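Local coordinates for protein Bug27 (Bordetella pertussis, PDB 2QPQ) that probably serves as a periplasmic solute-binding receptor of the Bug family, closing round a small ligand in the manner of a Venus flytrap, at residues T22-R27 with Q260-D265. Numbering follows the deposited sequence.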
loop_
_atom_site.group_PDB
_atom_site.type_symbol
_atom_site.label_atom_id
_atom_site.label_comp_id
_atom_site.label_asym_id
_atom_site.label_seq_id
_atom_site.Cartn_x
_atom_site.Cartn_y
_atom_site.Cartn_z
ATOM N N THR A 22 -7.099 1.894 -1.125
ATOM C CA THR A 22 -7.019 1.943 -2.581
ATOM C C THR A 22 -8.405 2.221 -3.197
ATOM O O THR A 22 -8.560 3.103 -4.054
ATOM C CB THR A 22 -6.409 0.632 -3.138
ATOM O OG1 THR A 22 -5.145 0.426 -2.515
ATOM C CG2 THR A 22 -6.189 0.739 -4.640
ATOM N N ASP A 23 -9.413 1.494 -2.719
ATOM C CA ASP A 23 -10.798 1.678 -3.194
ATOM C C ASP A 23 -11.297 3.078 -2.776
ATOM O O ASP A 23 -11.995 3.760 -3.517
ATOM C CB ASP A 23 -11.688 0.600 -2.584
ATOM C CG ASP A 23 -13.153 0.853 -2.816
ATOM O OD1 ASP A 23 -13.690 0.428 -3.870
ATOM O OD2 ASP A 23 -13.781 1.479 -1.918
ATOM N N MET A 24 -10.942 3.483 -1.572
ATOM C CA MET A 24 -11.433 4.774 -1.034
ATOM C C MET A 24 -10.924 5.927 -1.938
ATOM O O MET A 24 -11.683 6.820 -2.337
ATOM C CB MET A 24 -10.907 4.956 0.393
ATOM C CG MET A 24 -11.265 6.316 1.032
ATOM S SD MET A 24 -10.142 7.684 0.660
ATOM C CE MET A 24 -8.742 7.336 1.730
ATOM N N LEU A 25 -9.627 5.914 -2.225
ATOM C CA LEU A 25 -9.035 6.926 -3.083
ATOM C C LEU A 25 -9.579 6.895 -4.517
ATOM O O LEU A 25 -9.867 7.944 -5.096
ATOM C CB LEU A 25 -7.524 6.793 -3.073
ATOM C CG LEU A 25 -6.793 7.067 -1.766
ATOM C CD1 LEU A 25 -5.363 6.485 -1.834
ATOM C CD2 LEU A 25 -6.786 8.604 -1.464
ATOM N N ALA A 26 -9.693 5.704 -5.103
ATOM C CA ALA A 26 -10.306 5.593 -6.428
ATOM C C ALA A 26 -11.723 6.198 -6.452
ATOM O O ALA A 26 -12.050 6.984 -7.341
ATOM C CB ALA A 26 -10.299 4.107 -6.940
ATOM N N ARG A 27 -12.538 5.881 -5.452
ATOM C CA ARG A 27 -13.913 6.392 -5.396
ATOM C C ARG A 27 -13.954 7.904 -5.112
ATOM O O ARG A 27 -14.832 8.609 -5.661
ATOM C CB ARG A 27 -14.750 5.580 -4.370
ATOM C CG ARG A 27 -14.944 4.168 -4.860
ATOM C CD ARG A 27 -15.766 3.302 -3.956
ATOM N NE ARG A 27 -15.868 1.955 -4.545
ATOM C CZ ARG A 27 -16.741 1.595 -5.476
ATOM N NH1 ARG A 27 -17.634 2.486 -5.940
ATOM N NH2 ARG A 27 -16.737 0.342 -5.930
ATOM N N GLN A 260 -7.686 17.177 0.725
ATOM C CA GLN A 260 -6.423 17.170 1.505
ATOM C C GLN A 260 -6.690 16.904 2.989
ATOM O O GLN A 260 -5.972 16.142 3.645
ATOM C CB GLN A 260 -5.661 18.505 1.375
ATOM C CG GLN A 260 -4.956 18.728 0.004
ATOM C CD GLN A 260 -3.820 17.750 -0.220
ATOM O OE1 GLN A 260 -2.956 17.574 0.638
ATOM N NE2 GLN A 260 -3.818 17.095 -1.387
ATOM N N LYS A 261 -7.728 17.549 3.511
ATOM C CA LYS A 261 -8.070 17.442 4.946
ATOM C C LYS A 261 -8.484 16.014 5.283
ATOM O O LYS A 261 -7.978 15.439 6.232
ATOM C CB LYS A 261 -9.198 18.432 5.313
ATOM C CG LYS A 261 -9.827 18.178 6.675
ATOM C CD LYS A 261 -11.037 19.058 6.948
ATOM C CE LYS A 261 -11.602 18.750 8.349
ATOM N NZ LYS A 261 -10.533 18.891 9.396
ATOM N N LYS A 262 -9.404 15.473 4.487
ATOM C CA LYS A 262 -9.896 14.121 4.625
ATOM C C LYS A 262 -8.754 13.135 4.704
ATOM O O LYS A 262 -8.739 12.290 5.584
ATOM C CB LYS A 262 -10.801 13.733 3.458
ATOM C CG LYS A 262 -11.465 12.384 3.655
ATOM C CD LYS A 262 -12.009 11.820 2.368
ATOM C CE LYS A 262 -12.116 10.297 2.443
ATOM N NZ LYS A 262 -13.511 9.774 2.465
ATOM N N LEU A 263 -7.827 13.212 3.749
ATOM C CA LEU A 263 -6.698 12.289 3.728
ATOM C C LEU A 263 -5.776 12.468 4.916
ATOM O O LEU A 263 -5.361 11.494 5.530
ATOM C CB LEU A 263 -5.908 12.447 2.427
ATOM C CG LEU A 263 -6.328 11.591 1.219
ATOM C CD1 LEU A 263 -7.804 11.456 1.018
ATOM C CD2 LEU A 263 -5.691 12.091 -0.058
ATOM N N ALA A 264 -5.438 13.714 5.233
ATOM C CA ALA A 264 -4.530 13.952 6.337
ATOM C C ALA A 264 -5.134 13.412 7.617
ATOM O O ALA A 264 -4.422 12.812 8.425
ATOM C CB ALA A 264 -4.214 15.439 6.487
ATOM N N ASP A 265 -6.443 13.626 7.793
ATOM C CA ASP A 265 -7.144 13.215 9.013
ATOM C C ASP A 265 -7.046 11.706 9.175
ATOM O O ASP A 265 -7.037 11.212 10.300
ATOM C CB ASP A 265 -8.624 13.589 8.943
ATOM C CG ASP A 265 -8.885 15.079 9.206
ATOM O OD1 ASP A 265 -7.947 15.850 9.511
ATOM O OD2 ASP A 265 -10.062 15.465 9.102
#
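A chi1 of 176° turns the Met-24 chain away from its own backbone nitrogen, and bends at chi2 and chi3 bring SD and CE to Lys-262 and Leu-263; Lys-262, its CG likewise opposite the backbone N (chi1 -173°), runs in the reverse direction alongside. The two helices, parts of 21-35 and 257-266, form an antiparallel pair in one alpha/beta domain of the Venus flytrap fold, their segment axes at 173°. With those axes 12.6 Å apart at closest approach, and the nearest CA atoms, of Leu-25 and Leu-263, still 9.0 Å from each other, the backbones do not interlock and side-chain ends bridge the gap. Leu-25 CD2 rests against the fork of Leu-263, 3.9 Å from both Leu-263 CD1 and CD2. No hydrogen bond links the segments and only 140 Å² is buried in all, evidence of light apolar packing. Tyr-268, touching both Met-24 and Leu-263, adds to the junction, while Leu-25 also packs on Met-70 and His-230 of the sheet. Thr-22 OG1 hydrogen-bonds a citrate, probably from the crystallisation liquor; the helix contact itself is structural. Within helix 21-35, Arg-27 NE donates to Asp-23 OD1 at 2.7 Å, a salt bridge on the syn side but tilted out of the carboxylate plane. Beside the leucine pair, Met-24 SD meets the aliphatic Lys-262 CE at 3.7 Å.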